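Local coordinates for quinoline 2-oxidoreductase large subunit (Pseudomonas putida, PDB 1T3Q), which carries the molybdenum and pterin cytosine dinucleotide site of a molybdenum hydroxylase that oxidises quinoline at carbon 2, at residues B[681-686]-B[743-748]; B[640-645]-B[660-665]; B[3-8]-B[557-562]; B[561-566]-B[626-631]. All coordinates share one frame; numbering follows the deposited sequence.

In the fold
Contacts 1 and 2 touch directly, their centres 10 Å apart. Ser748 OG of contact 1 is probably hydrogen-bonded to His642 ND1 of contact 2 (2.7 Å), so the helix pair beside the molybdenum site rests on the 640-645/660-665 hairpin. Contact 1 supplies Glu743 to the molybdenum and pterin cytosine dinucleotide pockets, and the side chain of Glu664 in contact 2 is about 7 Å from the dinucleotide. Contacts 3 and 4, centres 5 Å apart, share Ala561 and Ser562 of helix 549-576 and both touch the second subunit; a probable hydrogen bond from Arg565 NH1 to Ala8 O (2.9 Å) links them. This second cluster is about 30 Å or more, centre to centre, from the first.

Contact 1. Residues B[681-686]-B[743-748]; sequences GGIAQA and ESAMIS. With SMO (dioxosulfidomolybdenum(VI) ion), chain O.
Gly682 and Ala745 mark the close approach of two near-parallel helices, 672-692 and 744-761, buried beside the molybdenum site. The axes of the short segments come within 7.5 Å and cross at -30°. One part of the contact is apolar: Ala745 CB lies against the backbone of the first helix, 3.5 Å from Gly682 C, and reaches Ile683 CG1 at 4.0 Å. The absence of a side chain at position 682 makes this possible, since a CB there would stand only 2.6 Å from Ala745 CB.

The sulfur of Met746 makes the second kind of contact. The side chain bends at chi2 (-57°) and chi3 (-75°), which brings SD to 3.4 Å from Ala686 N, an amide already bonded to Gly682 O within its own helix. The side chains of Gln685 and Met746 cross at about a right angle, Gln685 CB meeting SD at 3.8 Å. The amide end of Gln685 turns to other company, OE1 being hydrogen-bonded to Arg371 NH1, a residue of the molybdenum pocket.

The polar part belongs to Glu743, at the start of the 743-748 segment, whose extended side chain leaves the helix interface for the metal. Its OE2 is hydrogen-bonded to Gly372 N, which helps to fix the carboxylate. An alanine here would remove the carboxylate and is likely to leave Gly372 N without this acceptor and a gap beside OM2. In the deposited arrangement Glu743 OE2 lies 3.1 Å from the oxo atom OM2 and 3.9 Å from the sulfido S of the molybdenum group.

Contact 2. Residues B[640-645]-B[660-665]; sequences GGHAAI and FFAVED
Ala644 and Phe660 face each other across a beta hairpin whose strands, 636-649 and 655-665, run antiparallel inside a mixed sheet. Phe660 departs from a staggered first torsion, with chi1 at -131°, and this swings its ring across toward the partner strand. Ala644 CB then sits over one face in a CH-pi contact, 3.9 Å from the ring centroid and 20° off the normal, while His642 CB approaches the ring edge.

The imidazole of His642 has CG beside the backbone N and anti to the carbonyl carbon (chi1 -60°), which carries CD2 to within 3.7 Å of Ala662 CB. Its ND1 is hydrogen-bonded to Ser748 OG. On the other face, Phe661 lays CD2 4.0 Å from Ala643 CB, and Ile645 CD1 meets the ring in its plane at CE2, 3.9 Å away.

Between the two layers of side chains, Gly641 pairs with Val663 and Ala643 with Phe661 through two backbone bonds each, Gly641 N to Val663 O measuring 2.8 Å. At Gly640 a CB would collide with Val663 O.

The hairpin is thus a two-faced, largely apolar layer with its facing amides satisfied. Helices 672-692 and 744-761 pack on the face of Phe660 and Ala662, helix 426-437 packs on that of Phe661 and Val663, and His642 gives the first face a polar tie to helix 744-761, near whose start lies Glu743 of the molybdenum pocket.

Contact 3. Residues B[3-8]-B[557-562]; sequences KHEVVA and IGRAAS
Glu5 and Arg559 cross obliquely, joining the N-terminal segment to helix 549-576 by a salt bridge. Arg559 NE donates to Glu5 OE2 at 3.1 Å, with 149° at the hydrogen. The donor arrives nearly in line with the carboxylate C-O bond; the carboxylate and guanidinium planes stand 53° apart, and the bridge runs from NE to one oxygen, which is tilted 18° from the guanidinium plane. The bend of Arg559 at chi3 turns its other nitrogens onward, NH2 to Thr629 O and NH1 to Asp621 of the second subunit.

Water broadens the grip on the carboxylate: one molecule donates both to Glu5 OE2 (2.8 Å) and to Arg559 O, and another joins Glu5 OE1 to Ser562 OG. The two methyls of Val7 close round Gly558 beside them. Its CG2 presses on Gly558 CA at a tight 3.4 Å, and CG1 also reaches Ser562 CB at 3.5 Å.

A leucine in place of Arg559 is likely to leave both Glu5 and Asp621 of the second subunit without their charged mate and Thr629 O without this donor. One guanidinium thereby ties the chain start, the strand end at Thr629 and the subunit interface together.

Contact 4. Residues B[561-566]-B[626-631]; sequences ASIVRE and ATATYD
Ile563 and Ala626 bring helix 549-576 onto strand 625-629, which lies at one margin of a four-stranded mixed sheet within this chain; the arrangement is a helix-on-sheet layer of the cofactor-binding part of the protein. The segment axes pass 7.5 Å apart at 141°, so the helix slants across the strand in a broadly antiparallel sense.

The direct contact is apolar, without hydrogen bonds across it. Ile563 covers Ala626 with both branches: CG2 approaches Ala626 CB to 3.6 Å, and CD1 comes to 3.9 Å from the same methyl. Because CG1 lies beside the backbone N (chi1 -64°) and the chain runs straight on from it (chi2 172°), CD1 stretches along the strand, reaching Ala628 CB at 4.3 Å. The two alanines offer their methyls to the helix, and Thr627 between them points its CB the other way.

Polar bonds complete the layer from outside the interface. Ala626 and Ala628 are backbone-bonded to Val489 and Ala487 of the neighbouring strand, and Thr627 OG1 is hydrogen-bonded to Thr488 OG1. Farther along, Thr629 N is bonded to Thr623 OG1 of the second subunit, which places the sheet margin at the contact with that subunit.

Val564 adds the remaining packing one residue on from Ile563: its CG1 lies 3.9 Å from Ala626 CB and 3.8 Å from Ala626 N.

Contact 1. Residues B[681-686]-B[743-748]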
loop_
_atom_site.group_PDB
_atom_site.type_symbol
_atom_site.label_atom_id
_atom_site.label_comp_id
_atom_site.label_asym_id
_atom_site.label_seq_id
_atom_site.Cartn_x
_atom_site.Cartn_y
_atom_site.Cartn_z
ATOM N N GLY B 681 -28.325 16.764 6.137
ATOM C CA GLY B 681 -27.870 16.411 4.800
ATOM C C GLY B 681 -29.009 15.849 3.967
ATOM O O GLY B 681 -29.162 16.194 2.791
ATOM N N GLY B 682 -29.812 14.980 4.580
ATOM C CA GLY B 682 -30.942 14.386 3.880
ATOM C C GLY B 682 -31.981 15.434 3.523
ATOM O O GLY B 682 -32.575 15.390 2.446
ATOM N N ILE B 683 -32.207 16.384 4.425
ATOM C CA ILE B 683 -33.177 17.442 4.172
ATOM C C ILE B 683 -32.765 18.307 2.980
ATOM O O ILE B 683 -33.611 18.712 2.180
ATOM C CB ILE B 683 -33.378 18.339 5.428
ATOM C CG1 ILE B 683 -34.194 17.569 6.477
ATOM C CG2 ILE B 683 -34.104 19.642 5.038
ATOM C CD1 ILE B 683 -34.298 18.258 7.837
ATOM N N ALA B 684 -31.472 18.590 2.856
ATOM C CA ALA B 684 -30.996 19.397 1.736
ATOM C C ALA B 684 -31.251 18.656 0.418
ATOM O O ALA B 684 -31.733 19.241 -0.553
ATOM C CB ALA B 684 -29.507 19.707 1.895
ATOM N N GLN B 685 -30.935 17.369 0.385
ATOM C CA GLN B 685 -31.159 16.591 -0.830
ATOM C C GLN B 685 -32.645 16.539 -1.165
ATOM O O GLN B 685 -33.020 16.519 -2.339
ATOM C CB GLN B 685 -30.586 15.175 -0.682
ATOM C CG GLN B 685 -29.060 15.137 -0.763
ATOM C CD GLN B 685 -28.484 13.760 -0.495
ATOM O OE1 GLN B 685 -28.910 13.074 0.428
ATOM N NE2 GLN B 685 -27.497 13.359 -1.291
ATOM N N ALA B 686 -33.487 16.534 -0.130
ATOM C CA ALA B 686 -34.942 16.505 -0.296
ATOM C C ALA B 686 -35.426 17.793 -0.956
ATOM O O ALA B 686 -36.308 17.777 -1.814
ATOM C CB ALA B 686 -35.623 16.327 1.067
ATOM N N GLU B 743 -31.299 7.201 5.774
ATOM C CA GLU B 743 -32.189 7.620 4.696
ATOM C C GLU B 743 -33.427 8.388 5.118
ATOM O O GLU B 743 -34.115 8.952 4.269
ATOM C CB GLU B 743 -32.663 6.398 3.912
ATOM C CG GLU B 743 -31.573 5.605 3.240
ATOM C CD GLU B 743 -32.099 4.281 2.739
ATOM O OE1 GLU B 743 -32.263 3.362 3.570
ATOM O OE2 GLU B 743 -32.377 4.167 1.527
ATOM N N SER B 744 -33.709 8.408 6.419
ATOM C CA SER B 744 -34.913 9.050 6.948
ATOM C C SER B 744 -35.388 10.344 6.294
ATOM O O SER B 744 -36.534 10.424 5.849
ATOM C CB SER B 744 -34.777 9.267 8.462
ATOM O OG SER B 744 -33.749 10.195 8.770
ATOM N N ALA B 745 -34.525 11.353 6.228
ATOM C CA ALA B 745 -34.917 12.632 5.655
ATOM C C ALA B 745 -35.259 12.576 4.168
ATOM O O ALA B 745 -36.091 13.347 3.702
ATOM C CB ALA B 745 -33.824 13.673 5.904
ATOM N N MET B 746 -34.616 11.686 3.418
ATOM C CA MET B 746 -34.906 11.595 1.986
ATOM C C MET B 746 -36.141 10.754 1.708
ATOM O O MET B 746 -36.618 10.675 0.574
ATOM C CB MET B 746 -33.702 11.050 1.210
ATOM C CG MET B 746 -32.859 12.153 0.556
ATOM S SD MET B 746 -33.825 13.217 -0.570
ATOM C CE MET B 746 -34.010 12.105 -1.981
ATOM N N ILE B 747 -36.662 10.118 2.746
ATOM C CA ILE B 747 -37.877 9.336 2.585
ATOM C C ILE B 747 -39.040 10.285 2.843
ATOM O O ILE B 747 -39.983 10.362 2.062
ATOM C CB ILE B 747 -37.973 8.188 3.625
ATOM C CG1 ILE B 747 -36.941 7.102 3.317
ATOM C CG2 ILE B 747 -39.386 7.609 3.640
ATOM C CD1 ILE B 747 -36.873 6.024 4.375
ATOM N N SER B 748 -38.924 11.038 3.933
ATOM C CA SER B 748 -39.972 11.942 4.392
ATOM C C SER B 748 -39.894 13.438 4.074
ATOM O O SER B 748 -40.904 14.046 3.736
ATOM C CB SER B 748 -40.123 11.751 5.907
ATOM O OG SER B 748 -41.031 12.674 6.478
HETATM S S SMO O . -29.636 4.383 -1.253
HETATM MO MO SMO O . -28.530 3.938 0.519
HETATM O OM2 SMO O . -29.774 2.723 0.568
HETATM O OM1 SMO O . -27.116 3.279 -0.138
#

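Contact 2. Residues B[640-645]-B[660-665]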
loop_
_atom_site.group_PDB
_atom_site.type_symbol
_atom_site.label_atom_id
_atom_site.label_comp_id
_atom_site.label_asym_id
_atom_site.label_seq_id
_atom_site.Cartn_x
_atom_site.Cartn_y
_atom_site.Cartn_z
ATOM N N GLY B 640 -40.341 9.010 12.479
ATOM C CA GLY B 640 -40.153 10.424 12.708
ATOM C C GLY B 640 -41.134 11.237 11.902
ATOM O O GLY B 640 -42.124 10.713 11.385
ATOM N N GLY B 641 -40.858 12.528 11.795
ATOM C CA GLY B 641 -41.728 13.402 11.043
ATOM C C GLY B 641 -40.981 14.646 10.616
ATOM O O GLY B 641 -39.951 14.990 11.195
ATOM N N HIS B 642 -41.496 15.306 9.587
ATOM C CA HIS B 642 -40.898 16.528 9.081
ATOM C C HIS B 642 -42.005 17.493 8.726
ATOM O O HIS B 642 -43.095 17.086 8.326
ATOM C CB HIS B 642 -40.070 16.266 7.818
ATOM C CG HIS B 642 -38.946 15.301 8.016
ATOM N ND1 HIS B 642 -39.104 13.939 7.890
ATOM C CD2 HIS B 642 -37.651 15.501 8.360
ATOM C CE1 HIS B 642 -37.955 13.339 8.150
ATOM N NE2 HIS B 642 -37.057 14.265 8.439
ATOM N N ALA B 643 -41.717 18.778 8.879
ATOM C CA ALA B 643 -42.661 19.832 8.532
ATOM C C ALA B 643 -41.836 20.909 7.853
ATOM O O ALA B 643 -40.759 21.276 8.329
ATOM C CB ALA B 643 -43.342 20.389 9.776
ATOM N N ALA B 644 -42.331 21.396 6.723
ATOM C CA ALA B 644 -41.631 22.422 5.978
ATOM C C ALA B 644 -42.556 23.590 5.709
ATOM O O ALA B 644 -43.762 23.418 5.527
ATOM C CB ALA B 644 -41.118 21.854 4.655
ATOM N N ILE B 645 -41.983 24.785 5.713
ATOM C CA ILE B 645 -42.738 25.987 5.415
ATOM C C ILE B 645 -42.076 26.576 4.180
ATOM O O ILE B 645 -40.863 26.783 4.157
ATOM C CB ILE B 645 -42.683 27.009 6.568
ATOM C CG1 ILE B 645 -43.462 26.467 7.773
ATOM C CG2 ILE B 645 -43.277 28.335 6.109
ATOM C CD1 ILE B 645 -43.470 27.392 8.981
ATOM N N PHE B 660 -37.768 24.475 8.425
ATOM C CA PHE B 660 -37.792 23.023 8.371
ATOM C C PHE B 660 -37.695 22.501 9.792
ATOM O O PHE B 660 -36.827 22.912 10.570
ATOM C CB PHE B 660 -36.652 22.481 7.507
ATOM C CG PHE B 660 -37.106 21.462 6.498
ATOM C CD1 PHE B 660 -37.556 20.210 6.906
ATOM C CD2 PHE B 660 -37.135 21.775 5.143
ATOM C CE1 PHE B 660 -38.037 19.285 5.977
ATOM C CE2 PHE B 660 -37.612 20.856 4.206
ATOM C CZ PHE B 660 -38.065 19.610 4.625
ATOM N N PHE B 661 -38.621 21.614 10.127
ATOM C CA PHE B 661 -38.692 21.021 11.450
ATOM C C PHE B 661 -38.587 19.512 11.293
ATOM O O PHE B 661 -39.206 18.935 10.400
ATOM C CB PHE B 661 -40.028 21.376 12.097
ATOM C CG PHE B 661 -40.329 22.853 12.100
ATOM C CD1 PHE B 661 -39.835 23.679 13.106
ATOM C CD2 PHE B 661 -41.109 23.416 11.097
ATOM C CE1 PHE B 661 -40.119 25.047 13.108
ATOM C CE2 PHE B 661 -41.396 24.782 11.093
ATOM C CZ PHE B 661 -40.901 25.595 12.099
ATOM N N ALA B 662 -37.802 18.877 12.156
ATOM C CA ALA B 662 -37.633 17.434 12.091
ATOM C C ALA B 662 -37.729 16.769 13.456
ATOM O O ALA B 662 -37.186 17.266 14.443
ATOM C CB ALA B 662 -36.285 17.093 11.450
ATOM N N VAL B 663 -38.434 15.645 13.499
ATOM C CA VAL B 663 -38.558 14.852 14.714
ATOM C C VAL B 663 -38.060 13.471 14.306
ATOM O O VAL B 663 -38.608 12.857 13.389
ATOM C CB VAL B 663 -40.015 14.736 15.194
ATOM C CG1 VAL B 663 -40.099 13.723 16.329
ATOM C CG2 VAL B 663 -40.523 16.090 15.658
ATOM N N GLU B 664 -37.018 12.984 14.967
ATOM C CA GLU B 664 -36.468 11.680 14.615
ATOM C C GLU B 664 -36.377 10.716 15.780
ATOM O O GLU B 664 -36.009 11.096 16.890
ATOM C CB GLU B 664 -35.068 11.847 13.998
ATOM C CG GLU B 664 -34.293 10.540 13.811
ATOM C CD GLU B 664 -34.877 9.654 12.716
ATOM O OE1 GLU B 664 -34.615 8.430 12.731
ATOM O OE2 GLU B 664 -35.591 10.182 11.835
ATOM N N ASP B 665 -36.729 9.463 15.517
ATOM C CA ASP B 665 -36.637 8.419 16.524
ATOM C C ASP B 665 -35.924 7.244 15.876
ATOM O O ASP B 665 -36.544 6.447 15.166
ATOM C CB ASP B 665 -38.021 7.967 17.010
ATOM C CG ASP B 665 -37.946 7.022 18.213
ATOM O OD1 ASP B 665 -36.962 6.266 18.338
ATOM O OD2 ASP B 665 -38.885 7.021 19.036
#

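Contact 3. Residues B[3-8]-B[557-562]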
loop_
_atom_site.group_PDB
_atom_site.type_symbol
_atom_site.label_atom_id
_atom_site.label_comp_id
_atom_site.label_asym_id
_atom_site.label_seq_id
_atom_site.Cartn_x
_atom_site.Cartn_y
_atom_site.Cartn_z
ATOM N N LYS B 3 -26.759 -15.763 14.660
ATOM C CA LYS B 3 -26.607 -14.443 14.048
ATOM C C LYS B 3 -27.640 -13.448 14.574
ATOM O O LYS B 3 -27.482 -12.238 14.407
ATOM C CB LYS B 3 -26.715 -14.544 12.520
ATOM C CG LYS B 3 -28.077 -14.981 12.007
ATOM C CD LYS B 3 -28.090 -15.058 10.487
ATOM C CE LYS B 3 -29.476 -15.372 9.958
ATOM N NZ LYS B 3 -29.518 -15.294 8.472
ATOM N N HIS B 4 -28.688 -13.958 15.217
ATOM C CA HIS B 4 -29.750 -13.112 15.770
ATOM C C HIS B 4 -29.384 -12.524 17.127
ATOM O O HIS B 4 -30.023 -11.576 17.594
ATOM C CB HIS B 4 -31.038 -13.925 15.941
ATOM C CG HIS B 4 -31.689 -14.312 14.652
ATOM N ND1 HIS B 4 -32.663 -15.284 14.576
ATOM C CD2 HIS B 4 -31.530 -13.838 13.393
ATOM C CE1 HIS B 4 -33.075 -15.395 13.325
ATOM N NE2 HIS B 4 -32.404 -14.529 12.587
ATOM N N GLU B 5 -28.366 -13.098 17.756
ATOM C CA GLU B 5 -27.923 -12.679 19.081
ATOM C C GLU B 5 -27.806 -11.174 19.286
ATOM O O GLU B 5 -27.227 -10.463 18.463
ATOM C CB GLU B 5 -26.574 -13.324 19.422
ATOM C CG GLU B 5 -26.153 -13.093 20.868
ATOM C CD GLU B 5 -24.725 -13.522 21.160
ATOM O OE1 GLU B 5 -24.382 -13.624 22.358
ATOM O OE2 GLU B 5 -23.944 -13.744 20.206
ATOM N N VAL B 6 -28.350 -10.703 20.407
ATOM C CA VAL B 6 -28.298 -9.292 20.770
ATOM C C VAL B 6 -27.460 -9.223 22.039
ATOM O O VAL B 6 -27.952 -9.507 23.127
ATOM C CB VAL B 6 -29.707 -8.731 21.072
ATOM C CG1 VAL B 6 -29.620 -7.250 21.422
ATOM C CG2 VAL B 6 -30.618 -8.953 19.878
ATOM N N VAL B 7 -26.191 -8.861 21.902
ATOM C CA VAL B 7 -25.312 -8.794 23.059
ATOM C C VAL B 7 -25.702 -7.658 23.987
ATOM O O VAL B 7 -26.261 -6.650 23.554
ATOM C CB VAL B 7 -23.841 -8.623 22.631
ATOM C CG1 VAL B 7 -23.438 -9.777 21.714
ATOM C CG2 VAL B 7 -23.652 -7.290 21.932
ATOM N N ALA B 8 -25.407 -7.833 25.269
ATOM C CA ALA B 8 -25.732 -6.826 26.266
ATOM C C ALA B 8 -24.557 -5.877 26.445
ATOM O O ALA B 8 -23.403 -6.290 26.366
ATOM C CB ALA B 8 -26.063 -7.496 27.587
ATOM N N ILE B 557 -20.322 -6.294 15.539
ATOM C CA ILE B 557 -19.231 -5.966 16.441
ATOM C C ILE B 557 -19.630 -6.453 17.833
ATOM O O ILE B 557 -18.801 -6.953 18.589
ATOM C CB ILE B 557 -18.957 -4.446 16.444
ATOM C CG1 ILE B 557 -18.368 -4.037 15.087
ATOM C CG2 ILE B 557 -17.996 -4.082 17.575
ATOM C CD1 ILE B 557 -18.225 -2.540 14.905
ATOM N N GLY B 558 -20.914 -6.327 18.150
ATOM C CA GLY B 558 -21.415 -6.775 19.438
ATOM C C GLY B 558 -21.119 -8.246 19.654
ATOM O O GLY B 558 -20.509 -8.623 20.652
ATOM N N ARG B 559 -21.540 -9.078 18.705
ATOM C CA ARG B 559 -21.307 -10.517 18.788
ATOM C C ARG B 559 -19.827 -10.881 18.888
ATOM O O ARG B 559 -19.434 -11.674 19.742
ATOM C CB ARG B 559 -21.889 -11.230 17.560
ATOM C CG ARG B 559 -23.403 -11.380 17.525
ATOM C CD ARG B 559 -23.769 -12.585 16.646
ATOM N NE ARG B 559 -23.223 -13.815 17.218
ATOM C CZ ARG B 559 -22.886 -14.903 16.527
ATOM N NH1 ARG B 559 -22.401 -15.959 17.167
ATOM N NH2 ARG B 559 -23.013 -14.942 15.206
ATOM N N ALA B 560 -19.008 -10.323 17.996
ATOM C CA ALA B 560 -17.586 -10.624 17.994
ATOM C C ALA B 560 -16.925 -10.176 19.295
ATOM O O ALA B 560 -16.134 -10.914 19.885
ATOM C CB ALA B 560 -16.910 -9.964 16.800
ATOM N N ALA B 561 -17.256 -8.970 19.741
ATOM C CA ALA B 561 -16.685 -8.439 20.976
ATOM C C ALA B 561 -17.125 -9.273 22.176
ATOM O O ALA B 561 -16.362 -9.464 23.123
ATOM C CB ALA B 561 -17.106 -6.989 21.166
ATOM N N SER B 562 -18.352 -9.780 22.126
ATOM C CA SER B 562 -18.883 -10.594 23.217
ATOM C C SER B 562 -18.082 -11.878 23.393
ATOM O O SER B 562 -17.800 -12.294 24.515
ATOM C CB SER B 562 -20.353 -10.937 22.960
ATOM O OG SER B 562 -20.856 -11.786 23.978
HETATM O O HOH W 1 -21.222 -13.802 20.618
HETATM O O HOH W 2 -23.365 -12.424 24.452
#

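Contact 4. Residues B[561-566]-B[626-631]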
loop_
_atom_site.group_PDB
_atom_site.type_symbol
_atom_site.label_atom_id
_atom_site.label_comp_id
_atom_site.label_asym_id
_atom_site.label_seq_id
_atom_site.Cartn_x
_atom_site.Cartn_y
_atom_site.Cartn_z
ATOM N N ALA B 561 -17.256 -8.970 19.741
ATOM C CA ALA B 561 -16.685 -8.439 20.976
ATOM C C ALA B 561 -17.125 -9.273 22.176
ATOM O O ALA B 561 -16.362 -9.464 23.123
ATOM C CB ALA B 561 -17.106 -6.989 21.166
ATOM N N SER B 562 -18.352 -9.780 22.126
ATOM C CA SER B 562 -18.883 -10.594 23.217
ATOM C C SER B 562 -18.082 -11.878 23.393
ATOM O O SER B 562 -17.800 -12.294 24.515
ATOM C CB SER B 562 -20.353 -10.937 22.960
ATOM O OG SER B 562 -20.856 -11.786 23.978
ATOM N N ILE B 563 -17.713 -12.504 22.280
ATOM C CA ILE B 563 -16.948 -13.741 22.341
ATOM C C ILE B 563 -15.648 -13.552 23.105
ATOM O O ILE B 563 -15.323 -14.343 23.995
ATOM C CB ILE B 563 -16.624 -14.276 20.934
ATOM C CG1 ILE B 563 -17.924 -14.650 20.214
ATOM C CG2 ILE B 563 -15.690 -15.480 21.035
ATOM C CD1 ILE B 563 -17.732 -14.994 18.764
ATOM N N VAL B 564 -14.894 -12.511 22.766
ATOM C CA VAL B 564 -13.636 -12.286 23.457
ATOM C C VAL B 564 -13.870 -11.722 24.857
ATOM O O VAL B 564 -13.100 -11.998 25.777
ATOM C CB VAL B 564 -12.698 -11.371 22.632
ATOM C CG1 VAL B 564 -12.321 -12.081 21.341
ATOM C CG2 VAL B 564 -13.370 -10.043 22.326
ATOM N N ARG B 565 -14.941 -10.952 25.024
ATOM C CA ARG B 565 -15.272 -10.398 26.336
ATOM C C ARG B 565 -15.502 -11.551 27.313
ATOM O O ARG B 565 -15.007 -11.532 28.438
ATOM C CB ARG B 565 -16.534 -9.531 26.264
ATOM C CG ARG B 565 -16.986 -8.977 27.627
ATOM C CD ARG B 565 -18.120 -7.956 27.495
ATOM N NE ARG B 565 -19.383 -8.567 27.090
ATOM C CZ ARG B 565 -20.518 -7.898 26.916
ATOM N NH1 ARG B 565 -21.621 -8.541 26.550
ATOM N NH2 ARG B 565 -20.552 -6.586 27.102
ATOM N N GLU B 566 -16.248 -12.562 26.877
ATOM C CA GLU B 566 -16.527 -13.715 27.727
ATOM C C GLU B 566 -15.248 -14.420 28.165
ATOM O O GLU B 566 -15.144 -14.858 29.302
ATOM C CB GLU B 566 -17.451 -14.708 27.011
ATOM C CG GLU B 566 -18.886 -14.224 26.924
ATOM C CD GLU B 566 -19.507 -14.046 28.300
ATOM O OE1 GLU B 566 -20.420 -13.202 28.444
ATOM O OE2 GLU B 566 -19.080 -14.757 29.238
ATOM N N ALA B 626 -11.978 -12.721 17.634
ATOM C CA ALA B 626 -13.102 -13.525 17.168
ATOM C C ALA B 626 -13.900 -12.815 16.091
ATOM O O ALA B 626 -13.863 -11.587 15.977
ATOM C CB ALA B 626 -14.014 -13.874 18.349
ATOM N N THR B 627 -14.640 -13.602 15.317
ATOM C CA THR B 627 -15.451 -13.090 14.225
ATOM C C THR B 627 -16.870 -13.639 14.341
ATOM O O THR B 627 -17.071 -14.781 14.752
ATOM C CB THR B 627 -14.844 -13.516 12.866
ATOM O OG1 THR B 627 -13.506 -13.008 12.773
ATOM C CG2 THR B 627 -15.671 -12.982 11.702
ATOM N N ALA B 628 -17.853 -12.822 13.981
ATOM C CA ALA B 628 -19.239 -13.248 14.048
ATOM C C ALA B 628 -20.112 -12.445 13.103
ATOM O O ALA B 628 -19.936 -11.238 12.950
ATOM C CB ALA B 628 -19.764 -13.100 15.479
ATOM N N THR B 629 -21.054 -13.120 12.459
ATOM C CA THR B 629 -21.967 -12.427 11.578
ATOM C C THR B 629 -23.217 -12.100 12.384
ATOM O O THR B 629 -23.516 -12.768 13.382
ATOM C CB THR B 629 -22.366 -13.287 10.367
ATOM O OG1 THR B 629 -23.218 -12.518 9.510
ATOM C CG2 THR B 629 -23.111 -14.541 10.822
ATOM N N TYR B 630 -23.943 -11.073 11.955
ATOM C CA TYR B 630 -25.167 -10.671 12.631
ATOM C C TYR B 630 -26.238 -10.309 11.618
ATOM O O TYR B 630 -25.952 -9.752 10.555
ATOM C CB TYR B 630 -24.897 -9.488 13.573
ATOM C CG TYR B 630 -26.137 -8.737 14.020
ATOM C CD1 TYR B 630 -26.597 -7.635 13.303
ATOM C CD2 TYR B 630 -26.830 -9.109 15.176
ATOM C CE1 TYR B 630 -27.708 -6.914 13.722
ATOM C CE2 TYR B 630 -27.948 -8.392 15.605
ATOM C CZ TYR B 630 -28.377 -7.292 14.872
ATOM O OH TYR B 630 -29.450 -6.551 15.300
ATOM N N ASP B 631 -27.478 -10.635 11.963
ATOM C CA ASP B 631 -28.623 -10.378 11.106
ATOM C C ASP B 631 -29.810 -10.247 12.062
ATOM O O ASP B 631 -30.113 -11.173 12.802
ATOM C CB ASP B 631 -28.794 -11.575 10.156
ATOM C CG ASP B 631 -29.803 -11.323 9.049
ATOM O OD1 ASP B 631 -30.113 -10.148 8.762
ATOM O OD2 ASP B 631 -30.271 -12.315 8.449
#